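Side-chain contacts in alpha-ketoglutarate-dependent non-heme iron oxygenase EasH (Aspergillus japonicus, PDB 5M0T), which probably oxidises an ergot-alkaloid intermediate on the route to cycloclavine, using iron(II) and 2-oxoglutarate as cofactor and co-substrate: residues T160-T163 with A168-V171; E37-A42 with L153-A158; V202-T205 with L209-A212; R46-E51 with R223-I228. All blocks are in the same frame, centred on the assembly; numbering follows the deposited sequence.

Contact 1. Residues T160-T163 with A168-V171; sequences TDFT and ATRV. With AKG (2-oxoglutaric acid), chain D.
Phe162 lays one side of its ring along the backbone and side chains of Ala168 and Thr169, and this makes the tight half of the contact. Its CD2 lies 3.8 Å from both CA and CB of Ala168, and a methyl group suits that spot because it fills the angle beside the ring without pushing the two chain segments apart. Further out, CE2 of Phe162 comes within 3.4 Å of Thr169 OG1, which sits at the ring edge, near its plane. That hydroxyl donates a hydrogen bond of 2.7 Å to O4 of 2-oxoglutarate. Thr169 places it there by setting OG1 beside its own backbone N and opposite the carbonyl carbon (chi1 -51°). Threonine thus serves two ends: a hydroxyl for the distal carboxylate of the co-substrate and a compact, branched body for the buried side, while the edge of the Phe162 ring flanks the hydroxyl. The looser half lies at Thr163, which is partly exposed and whose CB points away from the partner segment. There the link is made by main chain: Ala168 N gives its hydrogen to Thr163 O over 3.0 Å, fairly straight at 159°, closing the intervening turn. The Thr163 hydroxyl turns to the backbone N of Asn166 within that turn. The loop leaves strand 152-158, whose Leu156 packs on both Phe162 and Thr169. Arg222 of strand 222-231 touches the same two side chains and also hydrogen-bonds 2-oxoglutarate, and segment 168-171 runs on into strand 170-171, between strands 192-193 and 210-211.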
# COMPACT_ATOMS: atom_id res chain seq x y z
N THR A 160 9.54 26.99 12.65
CA THR A 160 9.90 28.39 12.84
C THR A 160 8.60 29.18 12.75
O THR A 160 7.55 28.60 12.48
CB THR A 160 10.80 28.90 11.70
OG1 THR A 160 10.11 28.77 10.45
CG2 THR A 160 12.12 28.15 11.64
N ASP A 161 8.66 30.50 12.94
CA ASP A 161 7.50 31.36 12.65
C ASP A 161 7.04 31.12 11.21
O ASP A 161 7.86 30.91 10.34
CB ASP A 161 7.80 32.86 12.88
CG ASP A 161 7.83 33.25 14.38
OD1 ASP A 161 7.07 32.73 15.22
OD2 ASP A 161 8.63 34.12 14.73
N PHE A 162 5.73 31.10 11.01
CA PHE A 162 5.09 30.95 9.71
C PHE A 162 4.33 32.26 9.48
O PHE A 162 3.39 32.55 10.22
CB PHE A 162 4.08 29.80 9.73
CG PHE A 162 4.54 28.53 9.06
CD1 PHE A 162 5.85 28.07 9.20
CD2 PHE A 162 3.65 27.78 8.33
CE1 PHE A 162 6.25 26.90 8.58
CE2 PHE A 162 4.05 26.59 7.72
CZ PHE A 162 5.36 26.16 7.84
N THR A 163 4.75 33.03 8.46
CA THR A 163 4.16 34.33 8.12
C THR A 163 3.71 34.37 6.65
O THR A 163 4.21 33.61 5.82
CB THR A 163 5.15 35.50 8.33
OG1 THR A 163 6.16 35.46 7.31
CG2 THR A 163 5.80 35.45 9.72
N ALA A 168 4.48 30.85 4.61
CA ALA A 168 3.48 30.02 5.30
C ALA A 168 2.58 29.30 4.30
O ALA A 168 2.13 29.89 3.32
CB ALA A 168 2.64 30.85 6.27
N THR A 169 2.35 28.02 4.58
CA THR A 169 1.56 27.12 3.75
C THR A 169 0.22 27.75 3.44
O THR A 169 -0.42 28.26 4.35
CB THR A 169 1.34 25.78 4.46
OG1 THR A 169 2.61 25.28 4.90
CG2 THR A 169 0.72 24.75 3.54
N ARG A 170 -0.17 27.73 2.17
CA ARG A 170 -1.41 28.37 1.73
C ARG A 170 -2.47 27.32 1.51
O ARG A 170 -2.17 26.25 1.04
CB ARG A 170 -1.15 29.19 0.47
CG ARG A 170 -0.09 30.26 0.71
CD ARG A 170 -0.09 31.37 -0.32
NE ARG A 170 0.23 32.65 0.33
CZ ARG A 170 -0.51 33.75 0.34
NH1 ARG A 170 -1.67 33.83 -0.30
NH2 ARG A 170 -0.07 34.83 0.99
N VAL A 171 -3.71 27.60 1.89
CA VAL A 171 -4.78 26.60 1.89
C VAL A 171 -6.08 27.24 1.43
O VAL A 171 -6.28 28.42 1.63
CB VAL A 171 -4.99 25.95 3.28
CG1 VAL A 171 -3.70 25.29 3.80
CG2 VAL A 171 -5.50 26.96 4.31
C1 AKG D . 3.82 19.13 -0.30
O1 AKG D . 3.03 18.26 -0.68
O2 AKG D . 5.11 19.11 -0.55
C2 AKG D . 3.40 20.34 0.53
O5 AKG D . 2.23 20.69 0.48
C3 AKG D . 4.39 21.07 1.41
C4 AKG D . 3.80 22.32 2.04
C5 AKG D . 4.77 23.09 2.90
O3 AKG D . 5.90 22.50 3.18
O4 AKG D . 4.49 24.20 3.30

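Contact 2. Residues E37-A42 with L153-A158; sequences EGFMSA and LNFLTA. With ZN (zinc ion), chain G; AKG (2-oxoglutaric acid), chain D.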
# COMPACT_ATOMS: atom_id res chain seq x y z
N GLU A 37 -3.57 25.06 17.36
CA GLU A 37 -2.66 25.82 18.20
C GLU A 37 -2.01 24.89 19.21
O GLU A 37 -2.71 24.15 19.92
CB GLU A 37 -3.36 26.97 18.94
CG GLU A 37 -3.83 28.11 18.05
CD GLU A 37 -2.70 28.86 17.36
OE1 GLU A 37 -1.62 29.03 17.96
OE2 GLU A 37 -2.89 29.27 16.20
N GLY A 38 -0.68 24.90 19.23
CA GLY A 38 0.08 24.13 20.19
C GLY A 38 0.01 22.64 19.97
O GLY A 38 -0.09 21.88 20.92
N PHE A 39 0.05 22.22 18.70
CA PHE A 39 0.09 20.78 18.39
C PHE A 39 1.32 20.15 19.05
O PHE A 39 1.22 19.12 19.70
CB PHE A 39 0.08 20.55 16.87
CG PHE A 39 0.23 19.11 16.48
CD1 PHE A 39 -0.77 18.19 16.78
CD2 PHE A 39 1.38 18.67 15.82
CE1 PHE A 39 -0.63 16.85 16.44
CE2 PHE A 39 1.53 17.34 15.48
CZ PHE A 39 0.53 16.43 15.79
N MET A 40 2.47 20.80 18.87
CA MET A 40 3.69 20.49 19.60
C MET A 40 3.98 21.67 20.51
O MET A 40 3.70 22.82 20.15
CB MET A 40 4.85 20.27 18.64
CG MET A 40 4.74 18.98 17.84
SD MET A 40 6.05 18.79 16.61
CE MET A 40 7.54 18.77 17.60
N SER A 41 4.52 21.40 21.69
CA SER A 41 4.98 22.47 22.59
C SER A 41 6.27 23.11 22.08
O SER A 41 6.96 22.55 21.21
CB SER A 41 5.22 21.92 24.00
OG SER A 41 6.26 20.96 23.98
N ALA A 42 6.61 24.26 22.66
CA ALA A 42 7.87 24.95 22.36
C ALA A 42 9.07 24.06 22.65
O ALA A 42 10.01 24.01 21.85
CB ALA A 42 7.96 26.24 23.16
N LEU A 153 -3.99 12.36 5.70
CA LEU A 153 -4.18 13.42 6.68
C LEU A 153 -2.80 14.00 6.98
O LEU A 153 -1.94 13.28 7.48
CB LEU A 153 -4.78 12.86 7.97
CG LEU A 153 -5.19 13.88 9.04
CD1 LEU A 153 -6.01 15.03 8.45
CD2 LEU A 153 -5.96 13.17 10.14
N ASN A 154 -2.62 15.30 6.68
CA ASN A 154 -1.34 15.99 6.86
C ASN A 154 -1.32 16.88 8.10
O ASN A 154 -2.03 17.87 8.16
CB ASN A 154 -1.01 16.85 5.63
CG ASN A 154 0.44 17.30 5.59
OD1 ASN A 154 1.10 17.48 6.63
ND2 ASN A 154 0.96 17.48 4.39
N PHE A 155 -0.49 16.53 9.07
CA PHE A 155 -0.23 17.38 10.23
C PHE A 155 1.01 18.17 9.90
O PHE A 155 2.10 17.64 10.01
CB PHE A 155 0.02 16.55 11.48
CG PHE A 155 -1.15 15.71 11.92
CD1 PHE A 155 -1.43 14.51 11.29
CD2 PHE A 155 -1.93 16.09 13.02
CE1 PHE A 155 -2.50 13.72 11.71
CE2 PHE A 155 -3.00 15.31 13.44
CZ PHE A 155 -3.28 14.12 12.79
N LEU A 156 0.86 19.43 9.48
CA LEU A 156 2.01 20.22 9.04
C LEU A 156 2.38 21.23 10.12
O LEU A 156 1.74 22.26 10.27
CB LEU A 156 1.73 20.90 7.70
CG LEU A 156 2.99 21.37 6.94
CD1 LEU A 156 2.72 21.61 5.46
CD2 LEU A 156 3.62 22.63 7.55
N THR A 157 3.44 20.93 10.85
CA THR A 157 3.82 21.72 12.00
C THR A 157 4.84 22.79 11.63
O THR A 157 5.81 22.52 10.92
CB THR A 157 4.41 20.81 13.10
OG1 THR A 157 3.51 19.73 13.36
CG2 THR A 157 4.68 21.58 14.37
N ALA A 158 4.63 24.00 12.13
CA ALA A 158 5.58 25.09 12.00
C ALA A 158 6.73 24.89 13.00
O ALA A 158 6.51 24.79 14.21
CB ALA A 158 4.89 26.43 12.22
ZN ZN G . -0.52 30.47 17.16
C1 AKG D . 3.82 19.13 -0.30
O1 AKG D . 3.03 18.26 -0.68
O2 AKG D . 5.11 19.11 -0.55
C2 AKG D . 3.40 20.34 0.53
O5 AKG D . 2.23 20.69 0.48
C3 AKG D . 4.39 21.07 1.41
C4 AKG D . 3.80 22.32 2.04
C5 AKG D . 4.77 23.09 2.90
O3 AKG D . 5.90 22.50 3.18
O4 AKG D . 4.49 24.20 3.30
O HOH W 1 0.81 30.34 18.63
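Phe39 and Met40 reach down from the turn after strand 33-37 onto Phe155 and Thr157 of strand 152-158. In Phe39, CB points toward the strand and CG stands opposite the backbone N (chi1 175°), which carries the ring well forward. On one side of the ring, CD2 meets Thr157 OG1 at 3.4 Å and CE2 follows at 3.8 Å from the same oxygen; at the tip, CZ lies 3.7 Å from Phe155 CD2, and CE1 on the other side shares this neighbour. The two phenyl planes are nearly parallel, 26° apart, but offset until little of one ring lies over the other. Strand 152-158 belongs to the double-stranded beta-helix expected of the cupin clan, and its residues alternate: Phe155 and Thr157 face the turn, whereas Leu156 faces the pocket, its CD1 3.6 Å from C5 of 2-oxoglutarate. Beta-branched Thr157 suits a strand; its CG2 meets Met40 SD at 3.8 Å, and the flexible methionine chain also packs on Phe225. At the end of strand 33-37, Glu37 OE1 binds a zinc ion at 2.0 Å with Asp200 and a water, while OE2 forms a salt bridge with Arg14.

Contact 3. Residues V202-T205 with L209-A212; sequences VLFT and LHGA. With FE2 (Fe (II) ion), chain C; AKG (2-oxoglutaric acid), chain D.
Phe204 sets the CE1 corner of its ring over the centre of the His210 imidazole, 3.3 Å above the plane. Both side chains adopt the same first torsion, with CG placed between the backbone N and the carbonyl carbon (chi1 53° for Phe204 and 71° for His210). Each CB points toward the other segment, and the side chains cross at about a right angle. The planes are 34° apart, an oblique pairing; CE1 of Phe204 comes to 3.4 Å from ND1 of His210, and CZ lies nearer the CG–CD2 side. His210 supplies the last protein ligand of the facial triad of two histidines and one carboxylate, completed by His132 and Glu134, which is the hallmark of iron(II)- and 2-oxoglutarate-dependent oxygenases. Its NE2 binds the iron at 1.9 Å, and the co-substrate chelates the same metal through O1 and O5, each at 2.0 Å; O1 lies in the plane of the imidazole at its edge. On the far side from the metal, ND1 hydrogen-bonds to the backbone O of Thr208, which, with the iron bond, helps fix the rotation of the ring, and Phe204 covers a face with a flat hydrocarbon group that offers the imidazole no competing polar bond. Two residues on, the small Ala212 brings CB to 3.5 Å from O4 of the distal carboxylate, the one not bound to iron.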
# COMPACT_ATOMS: atom_id res chain seq x y z
N VAL A 202 -0.81 23.21 10.88
CA VAL A 202 -1.97 23.30 10.01
C VAL A 202 -2.32 21.86 9.60
O VAL A 202 -1.46 21.10 9.15
CB VAL A 202 -1.79 24.30 8.83
CG1 VAL A 202 -0.73 23.86 7.82
CG2 VAL A 202 -3.11 24.51 8.11
N LEU A 203 -3.59 21.49 9.83
CA LEU A 203 -4.08 20.13 9.61
C LEU A 203 -5.02 20.12 8.40
O LEU A 203 -6.00 20.86 8.40
CB LEU A 203 -4.87 19.65 10.83
CG LEU A 203 -5.33 18.20 10.78
CD1 LEU A 203 -4.15 17.26 10.93
CD2 LEU A 203 -6.40 17.92 11.82
N PHE A 204 -4.72 19.31 7.38
CA PHE A 204 -5.59 19.19 6.20
C PHE A 204 -5.64 17.77 5.64
O PHE A 204 -4.69 17.01 5.77
CB PHE A 204 -5.23 20.22 5.12
CG PHE A 204 -3.78 20.21 4.72
CD1 PHE A 204 -3.34 19.38 3.68
CD2 PHE A 204 -2.85 21.03 5.35
CE1 PHE A 204 -2.00 19.38 3.30
CE2 PHE A 204 -1.51 21.03 4.96
CZ PHE A 204 -1.08 20.21 3.94
N THR A 205 -6.78 17.42 5.04
CA THR A 205 -6.93 16.13 4.38
C THR A 205 -6.24 16.17 3.03
O THR A 205 -5.91 17.23 2.52
CB THR A 205 -8.40 15.77 4.12
OG1 THR A 205 -8.92 16.61 3.07
CG2 THR A 205 -9.25 15.87 5.43
N LEU A 209 -6.95 21.67 -1.28
CA LEU A 209 -5.95 22.38 -2.07
C LEU A 209 -5.04 23.19 -1.16
O LEU A 209 -5.52 23.92 -0.31
CB LEU A 209 -6.58 23.32 -3.10
CG LEU A 209 -7.17 22.65 -4.34
CD1 LEU A 209 -8.06 23.63 -5.10
CD2 LEU A 209 -6.08 22.09 -5.26
N HIS A 210 -3.74 23.02 -1.34
CA HIS A 210 -2.75 23.69 -0.53
C HIS A 210 -1.43 23.77 -1.29
O HIS A 210 -1.25 23.10 -2.30
CB HIS A 210 -2.52 22.88 0.75
CG HIS A 210 -1.80 21.60 0.50
ND1 HIS A 210 -2.44 20.45 0.10
CD2 HIS A 210 -0.48 21.32 0.50
CE1 HIS A 210 -1.54 19.50 -0.11
NE2 HIS A 210 -0.34 20.01 0.11
N GLY A 211 -0.50 24.58 -0.79
CA GLY A 211 0.88 24.59 -1.29
C GLY A 211 1.76 25.52 -0.48
O GLY A 211 1.27 26.48 0.12
N ALA A 212 3.06 25.22 -0.43
CA ALA A 212 4.04 26.05 0.25
C ALA A 212 4.04 27.42 -0.39
O ALA A 212 3.96 27.52 -1.61
CB ALA A 212 5.44 25.44 0.18
FE FE2 C . 1.25 19.25 -0.57
C1 AKG D . 3.82 19.13 -0.30
O1 AKG D . 3.03 18.26 -0.68
O2 AKG D . 5.11 19.11 -0.55
C2 AKG D . 3.40 20.34 0.53
O5 AKG D . 2.23 20.69 0.48
C3 AKG D . 4.39 21.07 1.41
C4 AKG D . 3.80 22.32 2.04
C5 AKG D . 4.77 23.09 2.90
O3 AKG D . 5.90 22.50 3.18
O4 AKG D . 4.49 24.20 3.30

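Contact 4. Residues R46-E51 with R223-I228; sequences RRFNGE and RGFPLI
Phe48 and Phe225 stack face to face, and beside them the amide of Asn49 lies on the guanidinium of Arg223, the two planes 27° apart. In the aromatic pair, Phe48 CE2 stands 3.7 Å above the centre of the Phe225 ring; the centroids are 4.4 Å apart and the planes tilt by 28°, which brings the CZ atoms of Phe48 and Phe225 to 3.6 Å. CG of Phe48 is anti to the backbone N (chi1 -173°), which carries the ring from the helix out to the strand. In the polar pair, Asn49 OD1 sits over the middle of one guanidinium face, 3.3 Å from Arg223 CZ. It makes no hydrogen bond there, but the oxygen's partial negative charge probably favours this cationic surface. The N–H groups at the edge are left for carboxylates: Arg223 NE pairs with Glu121 and NH1 with Asp53. Asn49 ND2 makes a weak hydrogen bond to Leu159 O. Thus helix 42-52 is amphipathic, with a phenyl ring on its buried side and a polar group on its partly exposed flank, and packs against strand 222-231 of the large sheet in a cupin-type double-stranded beta-helix.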
# COMPACT_ATOMS: atom_id res chain seq x y z
N ARG A 46 12.00 22.75 19.97
CA ARG A 46 13.44 22.92 20.25
C ARG A 46 14.20 21.59 20.16
O ARG A 46 15.21 21.51 19.45
CB ARG A 46 13.67 23.55 21.64
N ARG A 47 13.70 20.56 20.86
CA ARG A 47 14.35 19.25 20.86
C ARG A 47 14.31 18.56 19.49
O ARG A 47 15.31 17.99 19.06
CB ARG A 47 13.77 18.32 21.95
CG ARG A 47 14.35 18.59 23.33
CD ARG A 47 13.86 17.59 24.36
NE ARG A 47 12.41 17.68 24.56
CZ ARG A 47 11.52 16.71 24.31
NH1 ARG A 47 11.88 15.52 23.84
NH2 ARG A 47 10.23 16.94 24.55
N PHE A 48 13.17 18.63 18.80
CA PHE A 48 13.06 18.07 17.45
C PHE A 48 14.04 18.76 16.50
O PHE A 48 14.78 18.09 15.79
CB PHE A 48 11.62 18.19 16.91
CG PHE A 48 11.42 17.50 15.59
CD1 PHE A 48 11.55 16.12 15.49
CD2 PHE A 48 11.09 18.22 14.44
CE1 PHE A 48 11.37 15.47 14.29
CE2 PHE A 48 10.90 17.58 13.24
CZ PHE A 48 11.04 16.21 13.16
N ASN A 49 14.05 20.10 16.50
CA ASN A 49 15.05 20.87 15.73
C ASN A 49 16.49 20.46 16.03
O ASN A 49 17.27 20.27 15.10
CB ASN A 49 14.87 22.38 15.93
CG ASN A 49 13.71 22.95 15.11
OD1 ASN A 49 13.39 22.45 14.04
ND2 ASN A 49 13.08 24.00 15.63
N GLY A 50 16.83 20.30 17.31
CA GLY A 50 18.15 19.82 17.72
C GLY A 50 18.54 18.50 17.06
O GLY A 50 19.64 18.38 16.53
N GLU A 51 17.62 17.53 17.08
CA GLU A 51 17.81 16.22 16.43
C GLU A 51 17.94 16.31 14.90
O GLU A 51 18.75 15.60 14.30
CB GLU A 51 16.65 15.26 16.79
CG GLU A 51 16.60 14.82 18.25
CD GLU A 51 15.70 13.60 18.51
OE1 GLU A 51 14.49 13.63 18.18
OE2 GLU A 51 16.22 12.60 19.07
N ARG A 223 10.93 26.87 8.24
CA ARG A 223 11.01 25.42 8.40
C ARG A 223 9.65 24.84 8.77
O ARG A 223 9.11 25.17 9.82
CB ARG A 223 12.04 25.05 9.46
CG ARG A 223 12.16 23.54 9.67
CD ARG A 223 13.52 23.04 10.14
NE ARG A 223 14.28 23.94 11.00
CZ ARG A 223 15.39 23.60 11.66
NH1 ARG A 223 15.89 22.36 11.57
NH2 ARG A 223 16.00 24.50 12.42
N GLY A 224 9.11 24.01 7.90
CA GLY A 224 7.85 23.29 8.14
C GLY A 224 8.10 21.81 8.35
O GLY A 224 9.17 21.30 8.02
N PHE A 225 7.09 21.12 8.89
CA PHE A 225 7.21 19.70 9.25
C PHE A 225 5.93 18.96 8.87
O PHE A 225 5.06 18.78 9.71
CB PHE A 225 7.51 19.62 10.75
CG PHE A 225 7.50 18.25 11.34
CD1 PHE A 225 7.88 17.13 10.62
CD2 PHE A 225 7.16 18.08 12.68
CE1 PHE A 225 7.87 15.87 11.20
CE2 PHE A 225 7.15 16.83 13.26
CZ PHE A 225 7.50 15.73 12.52
N PRO A 226 5.79 18.58 7.58
CA PRO A 226 4.66 17.76 7.17
C PRO A 226 4.78 16.35 7.71
O PRO A 226 5.82 15.73 7.60
CB PRO A 226 4.76 17.73 5.64
CG PRO A 226 6.18 18.10 5.35
CD PRO A 226 6.49 19.12 6.40
N LEU A 227 3.70 15.85 8.29
CA LEU A 227 3.63 14.48 8.75
C LEU A 227 2.32 13.94 8.21
O LEU A 227 1.23 14.38 8.63
CB LEU A 227 3.69 14.47 10.29
CG LEU A 227 3.76 13.14 11.04
CD1 LEU A 227 4.02 13.45 12.51
CD2 LEU A 227 2.48 12.32 10.89
N ILE A 228 2.41 13.01 7.27
CA ILE A 228 1.23 12.55 6.54
C ILE A 228 0.88 11.12 6.93
O ILE A 228 1.66 10.19 6.70
CB ILE A 228 1.41 12.70 5.02
CG1 ILE A 228 2.02 14.07 4.70
CG2 ILE A 228 0.07 12.53 4.32
CD1 ILE A 228 2.26 14.33 3.22

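In the fold
From the N terminus, contact 2 opens first at 37-42 and contact 4 follows at 46-51 on the next helix. Strand 152-158 closes contact 2 while contact 4 is still open, so the two cross, and strand 222-231, which finally closes contact 4, lies beside 152-158 in the large sheet. Within the loop of contact 4, contacts 1 and 3 close short loops in series. Contact 1 ties the segment leaving 152-158 to strand 170-171; contact 3 joins strand 201-205, the other neighbour of 152-158, to strand 210-211, which pairs with 170-171. Contacts 1, 2 and 3 thereby all border the 2-oxoglutarate between the two sheets, whereas contact 4 holds a helix outside.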